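Local atomic coordinates of aspartate-semialdehyde dehydrogenase (PDB entry 3HSK), a protein that catalyses the NADPH-dependent reductive dephosphorylation of 4-phospho-L-aspartate to L-aspartate semialdehyde, the second step in making the aspartate family of amino acids. Residues His48-Lys62 against Glu77-Phe91. Sequence-based numbering, arbitrary orientation.
Sequences HALGASSRSAGKKYK and EQDIVVQECKPEGNF. With NAP (NADP nicotinamide-adenine-dinucleotide phosphate), chain C.
The chain at V82-Q83 is held on two sides: V82 bonds through both N and O to the loop, to K59 O (2.8 Å) and G58 N (2.9 Å), and Q83 pairs in parallel with strand 45-52, Q83 N to L50 O and A52 N to Q83 O (3.1 Å). The branched V82 side chain fills the bend between them. CG1, anti to the backbone N (chi1 -178°), meets A52 CB at 3.7 Å, and CG2 reaches the ring edge of Y61. G58 suits its place in the type II turn S56-K59, since at its positive phi (97°) a CB would be jammed against the preceding carbonyl O. G51 is equally apt, since a CB there would run into the F91 ring; the ring edge instead approaches G51 N, and A49 CB sits over one face, 3.8 Å from the centroid, a CH-pi contact that a small methyl allows. Beyond A52, S53 OG and S56 OG both bond NAP O1X at 2.5 Å, and S53 N adds a third bond. In this Rossmann-type domain, that grip on the 2'-phosphate is consistent with a preference for NADP over NAD. The short, weakly bonded strand 83-84 is the sheet's outermost within this chain, beside 45-52, which pairs in turn with 20-25; L50 and Y61 pack on helix 30-39, and F91 meets F113 of helix 103-115 edge-to-face.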
loop_
_atom_site.group_PDB
_atom_site.type_symbol
_atom_site.label_atom_id
_atom_site.label_comp_id
_atom_site.label_asym_id
_atom_site.label_seq_id
_atom_site.Cartn_x
_atom_site.Cartn_y
_atom_site.Cartn_z
ATOM N N HIS A 48 -19.481 -23.290 27.509
ATOM C CA HIS A 48 -20.056 -23.481 28.836
ATOM C C HIS A 48 -20.608 -22.195 29.447
ATOM O O HIS A 48 -21.609 -22.229 30.161
ATOM C CB HIS A 48 -19.009 -24.102 29.769
ATOM C CG HIS A 48 -19.587 -24.703 31.009
ATOM N ND1 HIS A 48 -19.442 -24.127 32.252
ATOM C CD2 HIS A 48 -20.316 -25.828 31.197
ATOM C CE1 HIS A 48 -20.055 -24.872 33.154
ATOM N NE2 HIS A 48 -20.595 -25.910 32.540
ATOM N N ALA A 49 -19.947 -21.071 29.175
ATOM C CA ALA A 49 -20.349 -19.773 29.716
ATOM C C ALA A 49 -20.141 -18.656 28.696
ATOM O O ALA A 49 -19.122 -18.626 28.000
ATOM C CB ALA A 49 -19.578 -19.471 30.996
ATOM N N LEU A 50 -21.113 -17.751 28.606
ATOM C CA LEU A 50 -21.002 -16.564 27.755
ATOM C C LEU A 50 -21.196 -15.295 28.570
ATOM O O LEU A 50 -22.073 -15.230 29.428
ATOM C CB LEU A 50 -22.016 -16.609 26.609
ATOM C CG LEU A 50 -21.933 -17.729 25.565
ATOM C CD1 LEU A 50 -22.956 -17.487 24.474
ATOM C CD2 LEU A 50 -20.534 -17.846 24.958
ATOM N N GLY A 51 -20.382 -14.283 28.298
ATOM C CA GLY A 51 -20.421 -13.048 29.065
ATOM C C GLY A 51 -20.492 -11.796 28.216
ATOM O O GLY A 51 -19.784 -11.675 27.214
ATOM N N ALA A 52 -21.360 -10.871 28.626
ATOM C CA ALA A 52 -21.454 -9.535 28.038
ATOM C C ALA A 52 -21.875 -8.525 29.112
ATOM O O ALA A 52 -21.839 -8.839 30.303
ATOM C CB ALA A 52 -22.422 -9.529 26.868
ATOM N N SER A 53 -22.272 -7.324 28.691
ATOM C CA SER A 53 -22.676 -6.251 29.617
ATOM C C SER A 53 -24.048 -6.471 30.264
ATOM O O SER A 53 -24.680 -7.517 30.076
ATOM C CB SER A 53 -22.640 -4.885 28.913
ATOM O OG SER A 53 -23.747 -4.718 28.045
ATOM N N SER A 54 -24.493 -5.470 31.026
ATOM C CA SER A 54 -25.817 -5.461 31.655
ATOM C C SER A 54 -26.943 -5.446 30.626
ATOM O O SER A 54 -28.008 -6.022 30.852
ATOM C CB SER A 54 -25.960 -4.251 32.578
ATOM O OG SER A 54 -25.160 -4.400 33.735
ATOM N N ARG A 55 -26.695 -4.785 29.498
ATOM C CA ARG A 55 -27.658 -4.710 28.405
ATOM C C ARG A 55 -27.939 -6.074 27.766
ATOM O O ARG A 55 -28.954 -6.241 27.079
ATOM C CB ARG A 55 -27.182 -3.711 27.353
ATOM N N SER A 56 -27.046 -7.039 28.007
ATOM C CA SER A 56 -27.138 -8.379 27.415
ATOM C C SER A 56 -27.441 -9.469 28.442
ATOM O O SER A 56 -28.057 -10.487 28.107
ATOM C CB SER A 56 -25.839 -8.731 26.687
ATOM O OG SER A 56 -25.575 -7.837 25.621
ATOM N N ALA A 57 -26.988 -9.262 29.679
ATOM C CA ALA A 57 -27.147 -10.255 30.740
ATOM C C ALA A 57 -28.611 -10.644 30.930
ATOM O O ALA A 57 -29.488 -9.780 30.978
ATOM C CB ALA A 57 -26.554 -9.742 32.047
ATOM N N GLY A 58 -28.867 -11.947 31.013
ATOM C CA GLY A 58 -30.227 -12.456 31.172
ATOM C C GLY A 58 -30.883 -12.886 29.870
ATOM O O GLY A 58 -31.795 -13.713 29.880
ATOM N N LYS A 59 -30.420 -12.329 28.753
ATOM C CA LYS A 59 -30.940 -12.693 27.432
ATOM C C LYS A 59 -30.319 -13.980 26.892
ATOM O O LYS A 59 -29.170 -14.309 27.210
ATOM C CB LYS A 59 -30.688 -11.572 26.419
ATOM C CG LYS A 59 -31.377 -10.265 26.721
ATOM C CD LYS A 59 -31.223 -9.319 25.553
ATOM C CE LYS A 59 -31.814 -7.964 25.857
ATOM N NZ LYS A 59 -32.094 -7.230 24.597
ATOM N N LYS A 60 -31.087 -14.699 26.073
ATOM C CA LYS A 60 -30.547 -15.748 25.210
ATOM C C LYS A 60 -29.585 -15.090 24.238
ATOM O O LYS A 60 -29.822 -13.960 23.804
ATOM C CB LYS A 60 -31.659 -16.418 24.405
ATOM C CG LYS A 60 -32.562 -17.349 25.194
ATOM C CD LYS A 60 -33.569 -18.019 24.265
ATOM C CE LYS A 60 -34.605 -18.817 25.041
ATOM N NZ LYS A 60 -34.052 -20.063 25.659
ATOM N N TYR A 61 -28.509 -15.792 23.891
ATOM C CA TYR A 61 -27.492 -15.234 23.004
ATOM C C TYR A 61 -28.076 -14.661 21.707
ATOM O O TYR A 61 -27.659 -13.591 21.253
ATOM C CB TYR A 61 -26.380 -16.252 22.706
ATOM C CG TYR A 61 -25.284 -15.672 21.837
ATOM C CD1 TYR A 61 -24.410 -14.709 22.342
ATOM C CD2 TYR A 61 -25.144 -16.058 20.506
ATOM C CE1 TYR A 61 -23.419 -14.151 21.547
ATOM C CE2 TYR A 61 -24.152 -15.506 19.703
ATOM C CZ TYR A 61 -23.294 -14.555 20.231
ATOM O OH TYR A 61 -22.311 -14.008 19.446
ATOM N N LYS A 62 -29.052 -15.360 21.128
ATOM C CA LYS A 62 -29.698 -14.909 19.887
ATOM C C LYS A 62 -30.415 -13.557 20.004
ATOM O O LYS A 62 -30.525 -12.832 19.016
ATOM C CB LYS A 62 -30.641 -15.981 19.317
ATOM C CG LYS A 62 -31.849 -16.334 20.180
ATOM C CD LYS A 62 -32.855 -17.149 19.387
ATOM C CE LYS A 62 -33.949 -17.707 20.278
ATOM N NZ LYS A 62 -35.048 -18.305 19.466
ATOM N N GLU A 77 -26.544 -23.371 20.842
ATOM C CA GLU A 77 -25.760 -22.185 21.187
ATOM C C GLU A 77 -26.615 -20.920 21.181
ATOM O O GLU A 77 -26.327 -19.966 21.900
ATOM C CB GLU A 77 -24.580 -22.015 20.228
ATOM C CG GLU A 77 -23.327 -22.793 20.618
ATOM C CD GLU A 77 -23.411 -24.280 20.310
ATOM O OE1 GLU A 77 -24.181 -24.666 19.409
ATOM O OE2 GLU A 77 -22.694 -25.066 20.966
ATOM N N GLN A 78 -27.667 -20.928 20.365
ATOM C CA GLN A 78 -28.546 -19.775 20.184
ATOM C C GLN A 78 -29.364 -19.489 21.445
ATOM O O GLN A 78 -29.712 -18.339 21.722
ATOM C CB GLN A 78 -29.483 -20.037 19.003
ATOM C CG GLN A 78 -29.458 -18.989 17.908
ATOM C CD GLN A 78 -30.321 -19.381 16.717
ATOM O OE1 GLN A 78 -30.068 -20.390 16.056
ATOM N NE2 GLN A 78 -31.348 -18.582 16.440
ATOM N N ASP A 79 -29.652 -20.544 22.207
ATOM C CA ASP A 79 -30.502 -20.462 23.398
ATOM C C ASP A 79 -29.736 -20.248 24.706
ATOM O O ASP A 79 -30.353 -20.063 25.759
ATOM C CB ASP A 79 -31.377 -21.719 23.528
ATOM C CG ASP A 79 -32.327 -21.913 22.347
ATOM O OD1 ASP A 79 -32.668 -20.927 21.651
ATOM O OD2 ASP A 79 -32.742 -23.072 22.119
ATOM N N ILE A 80 -28.406 -20.271 24.654
ATOM C CA ILE A 80 -27.610 -20.150 25.884
ATOM C C ILE A 80 -27.693 -18.737 26.496
ATOM O O ILE A 80 -27.575 -17.726 25.792
ATOM C CB ILE A 80 -26.147 -20.697 25.721
ATOM C CG1 ILE A 80 -25.464 -20.864 27.084
ATOM C CG2 ILE A 80 -25.326 -19.830 24.786
ATOM C CD1 ILE A 80 -24.627 -22.131 27.204
ATOM N N VAL A 81 -27.927 -18.693 27.806
ATOM C CA VAL A 81 -28.230 -17.446 28.506
ATOM C C VAL A 81 -26.959 -16.666 28.849
ATOM O O VAL A 81 -26.112 -17.130 29.622
ATOM C CB VAL A 81 -29.096 -17.687 29.779
ATOM C CG1 VAL A 81 -29.339 -16.384 30.531
ATOM C CG2 VAL A 81 -30.424 -18.336 29.408
ATOM N N VAL A 82 -26.848 -15.478 28.256
ATOM C CA VAL A 82 -25.709 -14.593 28.454
ATOM C C VAL A 82 -25.637 -14.107 29.900
ATOM O O VAL A 82 -26.642 -13.703 30.497
ATOM C CB VAL A 82 -25.725 -13.407 27.460
ATOM C CG1 VAL A 82 -24.507 -12.512 27.654
ATOM C CG2 VAL A 82 -25.773 -13.919 26.029
ATOM N N GLN A 83 -24.425 -14.160 30.435
ATOM C CA GLN A 83 -24.144 -13.950 31.838
ATOM C C GLN A 83 -23.391 -12.633 31.985
ATOM O O GLN A 83 -22.948 -12.043 30.993
ATOM C CB GLN A 83 -23.268 -15.110 32.309
ATOM C CG GLN A 83 -23.289 -15.442 33.780
ATOM C CD GLN A 83 -22.541 -16.732 34.071
ATOM O OE1 GLN A 83 -22.694 -17.724 33.355
ATOM N NE2 GLN A 83 -21.725 -16.725 35.122
ATOM N N GLU A 84 -23.250 -12.174 33.224
ATOM C CA GLU A 84 -22.446 -11.000 33.529
ATOM C C GLU A 84 -20.968 -11.392 33.497
ATOM O O GLU A 84 -20.619 -12.534 33.806
ATOM C CB GLU A 84 -22.828 -10.461 34.906
ATOM C CG GLU A 84 -23.176 -8.980 34.919
ATOM C CD GLU A 84 -24.102 -8.606 36.065
ATOM O OE1 GLU A 84 -24.997 -9.411 36.408
ATOM O OE2 GLU A 84 -23.942 -7.502 36.625
ATOM N N CYS A 85 -20.100 -10.455 33.130
ATOM C CA CYS A 85 -18.668 -10.745 33.034
ATOM C C CYS A 85 -17.972 -10.745 34.399
ATOM O O CYS A 85 -17.179 -9.854 34.711
ATOM C CB CYS A 85 -17.986 -9.796 32.047
ATOM S SG CYS A 85 -18.537 -10.033 30.343
ATOM N N LYS A 86 -18.289 -11.757 35.204
ATOM C CA LYS A 86 -17.678 -11.960 36.516
ATOM C C LYS A 86 -17.219 -13.411 36.659
ATOM O O LYS A 86 -17.903 -14.319 36.188
ATOM C CB LYS A 86 -18.664 -11.630 37.638
ATOM C CG LYS A 86 -18.946 -10.156 37.843
ATOM C CD LYS A 86 -19.910 -9.983 39.009
ATOM C CE LYS A 86 -20.763 -8.737 38.850
ATOM N NZ LYS A 86 -22.029 -8.856 39.628
ATOM N N PRO A 87 -16.063 -13.636 37.314
ATOM C CA PRO A 87 -15.561 -15.005 37.474
ATOM C C PRO A 87 -16.405 -15.749 38.509
ATOM O O PRO A 87 -16.004 -15.906 39.668
ATOM C CB PRO A 87 -14.118 -14.799 37.943
ATOM C CG PRO A 87 -14.127 -13.476 38.643
ATOM C CD PRO A 87 -15.171 -12.639 37.945
ATOM N N GLU A 88 -17.574 -16.203 38.062
ATOM C CA GLU A 88 -18.649 -16.619 38.946
ATOM C C GLU A 88 -19.473 -17.707 38.284
ATOM O O GLU A 88 -19.706 -17.669 37.071
ATOM C CB GLU A 88 -19.551 -15.419 39.212
ATOM C CG GLU A 88 -19.977 -15.234 40.645
ATOM C CD GLU A 88 -20.503 -13.831 40.889
ATOM O OE1 GLU A 88 -21.547 -13.471 40.294
ATOM O OE2 GLU A 88 -19.864 -13.087 41.667
ATOM N N GLY A 89 -19.914 -18.672 39.087
ATOM C CA GLY A 89 -20.790 -19.738 38.612
ATOM C C GLY A 89 -20.173 -20.581 37.511
ATOM O O GLY A 89 -19.247 -21.356 37.760
ATOM N N ASN A 90 -20.692 -20.419 36.295
ATOM C CA ASN A 90 -20.227 -21.179 35.134
ATOM C C ASN A 90 -18.822 -20.795 34.687
ATOM O O ASN A 90 -18.067 -21.644 34.205
ATOM C CB ASN A 90 -21.204 -21.038 33.959
ATOM C CG ASN A 90 -22.495 -21.815 34.170
ATOM O OD1 ASN A 90 -22.502 -22.897 34.769
ATOM N ND2 ASN A 90 -23.598 -21.268 33.667
ATOM N N PHE A 91 -18.481 -19.516 34.842
ATOM C CA PHE A 91 -17.163 -19.013 34.460
ATOM C C PHE A 91 -16.039 -19.628 35.294
ATOM O O PHE A 91 -14.961 -19.907 34.766
ATOM C CB PHE A 91 -17.112 -17.481 34.504
ATOM C CG PHE A 91 -17.560 -16.825 33.226
ATOM C CD1 PHE A 91 -16.891 -17.072 32.029
ATOM C CD2 PHE A 91 -18.642 -15.957 33.218
ATOM C CE1 PHE A 91 -17.297 -16.469 30.841
ATOM C CE2 PHE A 91 -19.059 -15.345 32.034
ATOM C CZ PHE A 91 -18.385 -15.607 30.842
HETATM P PA NAP C . -18.398 -3.638 21.945
HETATM O O1A NAP C . -19.728 -4.178 21.572
HETATM O O2A NAP C . -18.515 -2.258 22.478
HETATM O O5B NAP C . -17.693 -4.599 23.023
HETATM C C5B NAP C . -17.390 -5.937 22.706
HETATM C C4B NAP C . -18.031 -6.831 23.752
HETATM O O4B NAP C . -17.813 -6.282 25.042
HETATM C C3B NAP C . -19.536 -6.936 23.550
HETATM O O3B NAP C . -19.931 -8.286 23.571
HETATM C C2B NAP C . -20.120 -6.187 24.731
HETATM O O2B NAP C . -21.325 -6.745 25.193
HETATM C C1B NAP C . -19.021 -6.272 25.777
HETATM N N9A NAP C . -19.108 -5.140 26.721
HETATM C C8A NAP C . -19.158 -3.802 26.424
HETATM N N7A NAP C . -19.244 -3.109 27.580
HETATM C C5A NAP C . -19.252 -3.983 28.611
HETATM C C6A NAP C . -19.327 -3.818 29.994
HETATM N N6A NAP C . -19.409 -2.603 30.524
HETATM N N1A NAP C . -19.313 -4.931 30.820
HETATM C C2A NAP C . -19.224 -6.201 30.276
HETATM N N3A NAP C . -19.156 -6.352 28.903
HETATM C C4A NAP C . -19.169 -5.267 28.085
HETATM O O3 NAP C . -17.396 -3.684 20.684
HETATM P PN NAP C . -17.519 -4.374 19.231
HETATM O O1N NAP C . -16.491 -3.756 18.358
HETATM O O2N NAP C . -17.546 -5.847 19.383
HETATM O O5D NAP C . -18.969 -3.885 18.723
HETATM C C5D NAP C . -19.360 -4.079 17.380
HETATM C C4D NAP C . -19.295 -2.795 16.545
HETATM O O4D NAP C . -20.556 -2.588 15.920
HETATM C C3D NAP C . -18.966 -1.526 17.331
HETATM O O3D NAP C . -17.625 -1.127 17.145
HETATM C C2D NAP C . -19.941 -0.481 16.816
HETATM O O2D NAP C . -19.329 0.352 15.852
HETATM C C1D NAP C . -21.059 -1.281 16.154
HETATM N N1N NAP C . -22.281 -1.313 17.002
HETATM C C2N NAP C . -23.369 -0.572 16.611
HETATM C C3N NAP C . -24.546 -0.569 17.367
HETATM C C7N NAP C . -25.816 -0.021 16.769
HETATM O O7N NAP C . -26.884 0.349 17.617
HETATM N N7N NAP C . -25.907 0.105 15.442
HETATM C C4N NAP C . -24.607 -1.329 18.538
HETATM C C5N NAP C . -23.502 -2.083 18.936
HETATM C C6N NAP C . -22.346 -2.066 18.156
HETATM P P2B NAP C . -22.720 -5.960 24.991
HETATM O O1X NAP C . -23.624 -6.337 26.134
HETATM O O2X NAP C . -23.340 -6.369 23.677
HETATM O O3X NAP C . -22.503 -4.466 24.980
#